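30-kDa cleavage and polyadenylation specificity factor 30 (Arabidopsis thaliana, PDB 5ZUU) recognises m6A-modified RNA through its YTH domain and, within the CPSF complex, mediates poly(A) site selection in pre-mRNA 3'-end formation. Local coordinates at residues Gly73-Ser79 with Phe103-Lys109; Phe30-Gln35 with Leu160-Ser164; Leu12-Arg18 with Ser55-Ile60. All blocks are in the same frame, centred on the assembly; numbering follows the deposited sequence. Where two conformers were deposited one is given.

Contact 1: residues Gly73-Ser79 with Phe103-Lys109; sequences GCAKMTS and FSVKWLK
Ala75 and Trp107 form the tight part of this antiparallel strand pair: Ala75 CB sits over one face of the indole, 3.9 Å from the centroid of the Trp107 six-membered ring. The same methyl touches Val105 CB at 4.0 Å. Next along is a classic beta bulge, where Leu108 and Lys109 both face Cys74. Cys74 O takes two N-H groups there, at 2.8 Å from Leu108 N and 3.3 Å from Lys109 N. At Gly73 a CB would collide with Lys109 O. Met77 CG lies anti to the backbone N (chi1 -175°), and the extended chain brings SD obliquely to 5.2 Å from the centroid of the Phe103 ring, a Met-aromatic contact.

Toward Thr78 and Ser79 the packing gives way to polar and water contacts. Ser79 OG accepts from Ser104 N at 3.0 Å, nearly straight, while a water bound to Thr78 OG1 holds Val105 O only weakly. Lys76 NZ hydrogen-bonds Asn58 OD1 on the next strand, and Lys106 NZ forms a salt bridge with Glu168.

Within the mixed sheet of the YTH domain, strand 58-65 flanks strand 70-77 on its far side; helix 46-55 packs on Met77, and helix 142-154 covers Cys74 on the opposite face.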
loop_
_atom_site.group_PDB
_atom_site.type_symbol
_atom_site.label_atom_id
_atom_site.label_comp_id
_atom_site.label_asym_id
_atom_site.label_seq_id
_atom_site.Cartn_x
_atom_site.Cartn_y
_atom_site.Cartn_z
ATOM N N GLY A 73 -4.579 0.123 -4.626
ATOM C CA GLY A 73 -3.244 -0.375 -5.051
ATOM C C GLY A 73 -2.471 -1.005 -3.943
ATOM O O GLY A 73 -3.026 -1.218 -2.831
ATOM N N CYS A 74 -1.211 -1.297 -4.241
ATOM C CA CYS A 74 -0.307 -1.919 -3.325
ATOM C C CYS A 74 1.107 -1.355 -3.516
ATOM O O CYS A 74 1.478 -0.927 -4.607
ATOM C CB CYS A 74 -0.370 -3.455 -3.398
ATOM S SG CYS A 74 0.266 -4.237 -4.871
ATOM N N ALA A 75 1.800 -1.256 -2.378
ATOM C CA ALA A 75 3.178 -0.744 -2.254
ATOM C C ALA A 75 3.986 -1.682 -1.423
ATOM O O ALA A 75 3.443 -2.434 -0.637
ATOM C CB ALA A 75 3.162 0.653 -1.632
ATOM N N LYS A 76 5.280 -1.712 -1.668
ATOM C CA LYS A 76 6.202 -2.371 -0.815
ATOM C C LYS A 76 6.706 -1.355 0.232
ATOM O O LYS A 76 7.080 -0.239 -0.127
ATOM C CB LYS A 76 7.409 -2.848 -1.628
ATOM C CG LYS A 76 8.449 -3.538 -0.797
ATOM C CD LYS A 76 9.583 -3.947 -1.690
ATOM C CE LYS A 76 10.879 -3.977 -0.961
ATOM N NZ LYS A 76 11.061 -5.281 -0.320
ATOM N N MET A 77 6.718 -1.750 1.498
ATOM C CA MET A 77 7.369 -0.971 2.555
ATOM C C MET A 77 8.873 -1.035 2.304
ATOM O O MET A 77 9.429 -2.094 2.326
ATOM C CB MET A 77 7.017 -1.577 3.889
ATOM C CG MET A 77 7.501 -0.828 5.100
ATOM S SD MET A 77 6.961 -1.654 6.596
ATOM C CE MET A 77 7.776 -0.595 7.817
ATOM N N THR A 78 9.541 0.063 2.012
ATOM C CA THR A 78 10.983 -0.027 1.704
ATOM C C THR A 78 11.912 0.562 2.711
ATOM O O THR A 78 13.103 0.486 2.493
ATOM C CB THR A 78 11.289 0.627 0.372
ATOM O OG1 THR A 78 10.743 1.923 0.377
ATOM C CG2 THR A 78 10.566 -0.111 -0.745
ATOM N N SER A 79 11.426 1.148 3.804
ATOM C CA SER A 79 12.320 1.384 4.926
ATOM C C SER A 79 11.628 1.000 6.233
ATOM O O SER A 79 10.410 0.960 6.316
ATOM C CB SER A 79 12.826 2.829 4.989
ATOM O OG SER A 79 11.768 3.693 5.357
ATOM N N PHE A 103 7.842 6.849 6.514
ATOM C CA PHE A 103 8.752 5.822 5.976
ATOM C C PHE A 103 8.594 5.662 4.429
ATOM O O PHE A 103 7.651 6.117 3.851
ATOM C CB PHE A 103 8.555 4.489 6.736
ATOM C CG PHE A 103 7.167 3.917 6.584
ATOM C CD1 PHE A 103 6.126 4.340 7.409
ATOM C CD2 PHE A 103 6.874 2.991 5.554
ATOM C CE1 PHE A 103 4.813 3.859 7.238
ATOM C CE2 PHE A 103 5.555 2.527 5.368
ATOM C CZ PHE A 103 4.524 2.931 6.223
ATOM N N SER A 104 9.565 5.060 3.774
ATOM C CA SER A 104 9.517 4.857 2.328
ATOM C C SER A 104 8.595 3.740 1.922
ATOM O O SER A 104 8.541 2.677 2.567
ATOM C CB SER A 104 10.876 4.397 1.775
ATOM O OG SER A 104 11.806 5.340 2.088
ATOM N N VAL A 105 7.959 3.958 0.792
ATOM C CA VAL A 105 7.215 2.921 0.111
ATOM C C VAL A 105 7.521 3.058 -1.375
ATOM O O VAL A 105 7.876 4.125 -1.823
ATOM C CB VAL A 105 5.694 2.946 0.415
ATOM C CG1 VAL A 105 5.468 2.825 1.871
ATOM C CG2 VAL A 105 5.022 4.217 -0.077
ATOM N N LYS A 106 7.404 1.949 -2.096
ATOM C CA LYS A 106 7.459 1.917 -3.552
ATOM C C LYS A 106 6.133 1.385 -4.042
ATOM O O LYS A 106 5.791 0.234 -3.775
ATOM C CB LYS A 106 8.547 0.996 -3.944
ATOM C CG LYS A 106 8.646 0.594 -5.404
ATOM C CD LYS A 106 9.931 -0.234 -5.503
ATOM C CE LYS A 106 9.924 -1.287 -6.579
ATOM N NZ LYS A 106 10.552 -0.686 -7.766
ATOM N N TRP A 107 5.407 2.228 -4.765
ATOM C CA TRP A 107 4.129 1.859 -5.341
ATOM C C TRP A 107 4.308 0.842 -6.445
ATOM O O TRP A 107 5.110 1.028 -7.335
ATOM C CB TRP A 107 3.423 3.110 -5.823
ATOM C CG TRP A 107 2.873 3.838 -4.676
ATOM C CD1 TRP A 107 3.440 4.912 -4.015
ATOM C CD2 TRP A 107 1.754 3.441 -3.892
ATOM N NE1 TRP A 107 2.679 5.255 -2.928
ATOM C CE2 TRP A 107 1.624 4.399 -2.836
ATOM C CE3 TRP A 107 0.789 2.447 -4.028
ATOM C CZ2 TRP A 107 0.601 4.355 -1.907
ATOM C CZ3 TRP A 107 -0.253 2.418 -3.113
ATOM C CH2 TRP A 107 -0.317 3.344 -2.036
ATOM N N LEU A 108 3.660 -0.306 -6.292
ATOM C CA LEU A 108 3.833 -1.395 -7.239
ATOM C C LEU A 108 2.734 -1.341 -8.299
ATOM O O LEU A 108 3.043 -1.421 -9.473
ATOM C CB LEU A 108 3.916 -2.723 -6.540
ATOM C CG LEU A 108 4.987 -2.756 -5.469
ATOM C CD1 LEU A 108 4.754 -3.996 -4.603
ATOM C CD2 LEU A 108 6.418 -2.725 -6.026
ATOM N N LYS A 109 1.491 -1.152 -7.885
ATOM C CA LYS A 109 0.373 -1.195 -8.708
ATOM C C LYS A 109 -0.655 -0.240 -8.181
ATOM O O LYS A 109 -1.012 -0.262 -7.000
ATOM C CB LYS A 109 -0.245 -2.597 -8.668
ATOM C CG LYS A 109 -1.542 -2.787 -9.479
ATOM C CD LYS A 109 -1.278 -2.724 -10.990
ATOM C CE LYS A 109 -2.585 -2.631 -11.767
ATOM N NZ LYS A 109 -2.516 -2.759 -13.284
HETATM O O HOH W 1 11.213 3.365 -1.715
#

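Contact 2: residues Phe30-Gln35 with Leu160-Ser164; sequences FELSVQ and LMAIS
Leu160 CD1 presses against the ring of Phe30, 3.3 Å from Phe30 CE2 and nearly as close to CZ, a snug approach that meets the ring at a slant. With Phe30 CG anti to the backbone N (chi1 162°), the ring is carried along the helix surface until its far end reaches the leucine. Glu31 adds only its aliphatic part, CG lying 4.2 Å from the same Leu160 CD1.

One turn on, Val34 is directed toward the other helix and does most of the work for segment 30-35. Its CG1, anti to the backbone N at chi1 170°, comes to 3.7 Å from Leu160 O. It also touches Leu160 CB at 4.0 Å and Ser164 CB at 4.0 Å, so a single methyl fits against one turn of the helix, with Ile163 CG2 a little farther off.

A water sits beside Val34. It donates to Val34 O at 2.7 Å and accepts from Ser164 OG at 2.9 Å, tying a helix carbonyl to a serine hydroxyl.

Farther out, the two helices run in roughly the same direction, their local axes 39° apart. Strand 103-114 lies beneath both: Trp107 touches Val34 and Ser164, and Leu110 touches Phe30 and Ser164. Ser33 OG bonds to Trp107 NE1 and Val38 O, which fixes helix 27-36 on the sheet, and Arg171 NH1 reaches Gln35 O from farther along helix 159-172.

The chemistry is thus mainly that of apolar packing. Between the two segments the side chains make van der Waals contacts without a direct hydrogen bond, and polar linkage there comes through water; shape, the shared sheet below and the direct Arg171 to Gln35 O bond probably together set how helix 159-172 lies against helix 27-36.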
loop_
_atom_site.group_PDB
_atom_site.type_symbol
_atom_site.label_atom_id
_atom_site.label_comp_id
_atom_site.label_asym_id
_atom_site.label_seq_id
_atom_site.Cartn_x
_atom_site.Cartn_y
_atom_site.Cartn_z
ATOM N N PHE A 30 -3.221 9.770 0.254
ATOM C CA PHE A 30 -2.894 8.700 -0.651
ATOM C C PHE A 30 -2.176 9.235 -1.907
ATOM O O PHE A 30 -1.168 8.698 -2.361
ATOM C CB PHE A 30 -4.191 7.954 -0.989
ATOM C CG PHE A 30 -4.096 7.115 -2.220
ATOM C CD1 PHE A 30 -3.154 6.113 -2.298
ATOM C CD2 PHE A 30 -4.958 7.356 -3.334
ATOM C CE1 PHE A 30 -3.077 5.322 -3.437
ATOM C CE2 PHE A 30 -4.892 6.568 -4.452
ATOM C CZ PHE A 30 -3.923 5.557 -4.506
ATOM N N GLU A 31 -2.730 10.302 -2.462
ATOM C CA GLU A 31 -2.089 10.973 -3.643
ATOM C C GLU A 31 -0.742 11.570 -3.379
ATOM O O GLU A 31 0.166 11.381 -4.150
ATOM C CB GLU A 31 -3.039 11.961 -4.283
ATOM C CG GLU A 31 -4.152 11.170 -4.937
ATOM C CD GLU A 31 -5.224 12.007 -5.555
ATOM O OE1 GLU A 31 -4.970 13.193 -5.809
ATOM O OE2 GLU A 31 -6.313 11.438 -5.802
ATOM N N LEU A 32 -0.584 12.163 -2.211
ATOM C CA LEU A 32 0.709 12.611 -1.753
ATOM C C LEU A 32 1.706 11.460 -1.599
ATOM O O LEU A 32 2.907 11.589 -1.949
ATOM C CB LEU A 32 0.540 13.338 -0.420
ATOM C CG LEU A 32 1.507 14.474 -0.115
ATOM C CD1 LEU A 32 1.370 15.608 -1.123
ATOM C CD2 LEU A 32 1.245 15.015 1.283
ATOM N N SER A 33 1.228 10.340 -1.047
ATOM C CA SER A 33 2.079 9.166 -0.956
ATOM C C SER A 33 2.617 8.711 -2.330
ATOM O O SER A 33 3.771 8.349 -2.510
ATOM C CB SER A 33 1.301 8.041 -0.292
ATOM O OG SER A 33 2.087 6.907 -0.224
ATOM N N VAL A 34 1.722 8.726 -3.291
ATOM C CA VAL A 34 2.041 8.327 -4.663
ATOM C C VAL A 34 3.074 9.263 -5.276
ATOM O O VAL A 34 4.017 8.800 -5.907
ATOM C CB VAL A 34 0.760 8.265 -5.509
ATOM C CG1 VAL A 34 1.097 8.104 -6.979
ATOM C CG2 VAL A 34 -0.113 7.096 -5.042
ATOM N N GLN A 35 2.913 10.568 -5.085
ATOM C CA GLN A 35 3.863 11.542 -5.653
ATOM C C GLN A 35 5.229 11.468 -4.971
ATOM O O GLN A 35 6.250 11.683 -5.605
ATOM C CB GLN A 35 3.274 12.976 -5.609
ATOM C CG GLN A 35 4.252 14.117 -5.933
ATOM C CD GLN A 35 4.895 13.970 -7.291
ATOM O OE1 GLN A 35 4.213 13.688 -8.285
ATOM N NE2 GLN A 35 6.211 14.148 -7.348
ATOM N N LEU A 160 -2.792 7.367 -11.591
ATOM C CA LEU A 160 -1.702 7.482 -10.610
ATOM C C LEU A 160 -0.529 6.620 -10.899
ATOM O O LEU A 160 0.573 6.928 -10.420
ATOM C CB LEU A 160 -2.174 7.186 -9.175
ATOM C CG LEU A 160 -3.241 8.189 -8.671
ATOM C CD1 LEU A 160 -3.886 7.792 -7.346
ATOM C CD2 LEU A 160 -2.670 9.593 -8.583
ATOM N N MET A 161 -0.720 5.516 -11.627
ATOM C CA MET A 161 0.399 4.592 -11.874
ATOM C C MET A 161 1.570 5.279 -12.564
ATOM O O MET A 161 2.702 5.201 -12.098
ATOM C CB MET A 161 -0.017 3.391 -12.695
ATOM C CG MET A 161 1.071 2.321 -12.792
ATOM S SD MET A 161 1.241 1.169 -11.388
ATOM C CE MET A 161 2.706 1.799 -10.587
ATOM N N ALA A 162 1.299 5.884 -13.707
ATOM C CA ALA A 162 2.352 6.582 -14.459
ATOM C C ALA A 162 2.907 7.765 -13.613
ATOM O O ALA A 162 4.118 7.990 -13.548
ATOM C CB ALA A 162 1.792 7.038 -15.831
ATOM N N ILE A 163 2.027 8.441 -12.873
ATOM C CA ILE A 163 2.484 9.491 -11.927
ATOM C C ILE A 163 3.548 8.945 -10.964
ATOM O O ILE A 163 4.625 9.544 -10.781
ATOM C CB ILE A 163 1.318 10.142 -11.183
ATOM C CG1 ILE A 163 0.479 10.978 -12.169
ATOM C CG2 ILE A 163 1.851 11.082 -10.117
ATOM C CD1 ILE A 163 -0.834 11.451 -11.589
ATOM N N SER A 164 3.261 7.773 -10.401
ATOM C CA SER A 164 4.192 7.132 -9.527
ATOM C C SER A 164 5.524 6.827 -10.191
ATOM O O SER A 164 6.555 7.051 -9.607
ATOM C CB SER A 164 3.596 5.810 -9.020
ATOM O OG SER A 164 4.413 5.400 -7.982
HETATM O O HOH W 2 6.057 7.115 -6.360
HETATM O O HOH W 3 4.873 12.291 -11.339
#

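Contact 3: residues Leu12-Arg18 with Ser55-Ile60; sequences LPQGVNR and SVENVI
Arg18 is held in parallel-strand fashion around Val59, its N donating to Asn58 O at 3.1 Å and its O accepting from Ile60 N at 2.8 Å. Beside this ladder, Asn17 OD1 accepts a bent bond from Asn58 ND2 at 3.0 Å, with the two amide planes 85° apart. Asn17 ND2 turns the other way and donates almost straight (169°) to Pro13 O at 3.2 Å, fastening the incoming loop; it also bonds Tyr19 OH. With an alanine in place of Asn17 the amide and its bonds are gone, which would probably leave Asn58 ND2 and Pro13 O each without this mate and the loop less firmly held. Pro13 CB lies 3.4 Å from Asn58 ND2, and Asn58 OD1 is taken by Lys76.

Strands 17-24 and 58-65 are parallel neighbours in the mixed sheet of the YTH domain, joined by a connection that includes helices 27-36 and 46-55. Pro13 CD meets the end of Ile60, CD1, at 4.0 Å. On the opposite face Arg18 CD packs across Val56 CG1 at 3.8 Å. The chain then bends (chi3 70°), and Arg18 NH1 donates to Ser55 OG at 3.0 Å, a hydroxyl that also bonds Ala52 O, while Glu139 and Glu51 form salt bridges with the guanidinium.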
loop_
_atom_site.group_PDB
_atom_site.type_symbol
_atom_site.label_atom_id
_atom_site.label_comp_id
_atom_site.label_asym_id
_atom_site.label_seq_id
_atom_site.Cartn_x
_atom_site.Cartn_y
_atom_site.Cartn_z
ATOM N N LEU A 12 4.308 -7.975 -8.289
ATOM C CA LEU A 12 4.391 -8.399 -6.946
ATOM C C LEU A 12 5.754 -9.046 -6.742
ATOM O O LEU A 12 6.084 -9.944 -7.469
ATOM C CB LEU A 12 3.248 -9.374 -6.708
ATOM C CG LEU A 12 2.855 -9.555 -5.266
ATOM C CD1 LEU A 12 2.346 -8.224 -4.731
ATOM C CD2 LEU A 12 1.826 -10.659 -5.211
ATOM N N PRO A 13 6.605 -8.536 -5.812
ATOM C CA PRO A 13 7.877 -9.201 -5.574
ATOM C C PRO A 13 7.677 -10.684 -5.277
ATOM O O PRO A 13 6.643 -11.084 -4.675
ATOM C CB PRO A 13 8.402 -8.539 -4.300
ATOM C CG PRO A 13 7.698 -7.247 -4.191
ATOM C CD PRO A 13 6.411 -7.379 -4.921
ATOM N N GLN A 14 8.639 -11.478 -5.727
ATOM C CA GLN A 14 8.594 -12.912 -5.518
ATOM C C GLN A 14 9.100 -13.187 -4.119
ATOM O O GLN A 14 9.913 -12.402 -3.538
ATOM C CB GLN A 14 9.475 -13.642 -6.547
ATOM C CG GLN A 14 8.946 -13.599 -7.988
ATOM C CD GLN A 14 10.016 -13.956 -9.015
ATOM O OE1 GLN A 14 11.085 -13.321 -9.067
ATOM N NE2 GLN A 14 9.756 -15.010 -9.809
ATOM N N GLY A 15 8.627 -14.301 -3.597
ATOM C CA GLY A 15 9.149 -14.866 -2.347
ATOM C C GLY A 15 8.148 -14.811 -1.232
ATOM O O GLY A 15 6.929 -14.690 -1.468
ATOM N N VAL A 16 8.656 -14.873 -0.000
ATOM C CA VAL A 16 7.764 -14.887 1.168
ATOM C C VAL A 16 7.390 -13.453 1.558
ATOM O O VAL A 16 8.195 -12.673 1.990
ATOM C CB VAL A 16 8.318 -15.749 2.325
ATOM C CG1 VAL A 16 7.467 -15.555 3.586
ATOM C CG2 VAL A 16 8.296 -17.219 1.864
ATOM N N ASN A 17 6.126 -13.124 1.390
ATOM C CA ASN A 17 5.633 -11.785 1.650
ATOM C C ASN A 17 4.655 -11.823 2.833
ATOM O O ASN A 17 4.029 -12.842 3.095
ATOM C CB ASN A 17 4.867 -11.304 0.433
ATOM C CG ASN A 17 5.688 -11.213 -0.835
ATOM O OD1 ASN A 17 6.932 -11.125 -0.855
ATOM N ND2 ASN A 17 4.970 -11.154 -1.922
ATOM N N ARG A 18 4.471 -10.687 3.502
ATOM C CA ARG A 18 3.288 -10.481 4.367
ATOM C C ARG A 18 2.579 -9.308 3.807
ATOM O O ARG A 18 3.246 -8.414 3.163
ATOM C CB ARG A 18 3.712 -10.200 5.825
ATOM C CG ARG A 18 4.315 -11.434 6.427
ATOM C CD ARG A 18 4.983 -11.169 7.749
ATOM N NE ARG A 18 3.989 -10.879 8.789
ATOM C CZ ARG A 18 4.321 -10.609 10.057
ATOM N NH1 ARG A 18 5.571 -10.597 10.422
ATOM N NH2 ARG A 18 3.390 -10.380 10.962
ATOM N N SER A 55 10.797 -9.291 9.604
ATOM C CA SER A 55 10.551 -10.728 9.476
ATOM C C SER A 55 10.690 -11.321 8.080
ATOM O O SER A 55 10.983 -12.505 7.968
ATOM C CB SER A 55 9.124 -11.075 9.916
ATOM O OG SER A 55 8.202 -10.407 9.069
ATOM N N VAL A 56 10.391 -10.547 7.036
ATOM C CA VAL A 56 10.295 -11.102 5.659
ATOM C C VAL A 56 10.906 -10.140 4.707
ATOM O O VAL A 56 11.033 -8.976 5.033
ATOM C CB VAL A 56 8.809 -11.352 5.201
ATOM C CG1 VAL A 56 8.141 -12.420 6.026
ATOM C CG2 VAL A 56 7.983 -10.091 5.285
ATOM N N GLU A 57 11.131 -10.581 3.488
ATOM C CA GLU A 57 11.800 -9.754 2.450
ATOM C C GLU A 57 10.908 -8.609 1.915
ATOM O O GLU A 57 11.412 -7.533 1.488
ATOM C CB GLU A 57 12.318 -10.684 1.333
ATOM C CG GLU A 57 13.135 -10.051 0.205
ATOM C CD GLU A 57 14.326 -9.190 0.656
ATOM O OE1 GLU A 57 14.816 -9.319 1.811
ATOM O OE2 GLU A 57 14.806 -8.360 -0.161
ATOM N N ASN A 58 9.593 -8.838 1.911
ATOM C CA ASN A 58 8.644 -7.880 1.364
ATOM C C ASN A 58 7.369 -7.784 2.180
ATOM O O ASN A 58 6.673 -8.781 2.406
ATOM C CB ASN A 58 8.201 -8.321 -0.020
ATOM C CG ASN A 58 9.337 -8.492 -0.962
ATOM O OD1 ASN A 58 9.937 -7.536 -1.385
ATOM N ND2 ASN A 58 9.566 -9.701 -1.374
ATOM N N VAL A 59 7.088 -6.581 2.635
ATOM C CA VAL A 59 5.865 -6.248 3.260
ATOM C C VAL A 59 5.111 -5.469 2.228
ATOM O O VAL A 59 5.568 -4.393 1.704
ATOM C CB VAL A 59 6.120 -5.406 4.523
ATOM C CG1 VAL A 59 4.798 -4.944 5.136
ATOM C CG2 VAL A 59 6.903 -6.228 5.507
ATOM N N ILE A 60 3.984 -6.057 1.863
ATOM C CA ILE A 60 3.088 -5.503 0.873
ATOM C C ILE A 60 1.892 -4.821 1.547
ATOM O O ILE A 60 1.143 -5.456 2.292
ATOM C CB ILE A 60 2.631 -6.586 -0.135
ATOM C CG1 ILE A 60 3.866 -7.282 -0.733
ATOM C CG2 ILE A 60 1.736 -5.960 -1.245
ATOM C CD1 ILE A 60 4.872 -6.337 -1.376
#

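Contact 1 is the middle term of the three: its centre lies about 11 Å from the centre of each of the others, whereas contacts 2 and 3 sit on opposite sides of the chain's centre, their nearest atoms about 10 Å apart. Toward contact 2 the bridge is Trp107 CB against Ser164 OG at 3.3 Å, backed by Met161 CE at Leu108 O. Toward contact 3 the sheet simply continues, with Met77 N 2.9 Å from Val59 O, and Leu108 CD1 packs on Pro13 CD. None of the three touches the bound m6A RNA: the nearest atom of contact 1 is about 13 Å from it, that of contact 2 about 12 Å and that of contact 3 about 15 Å.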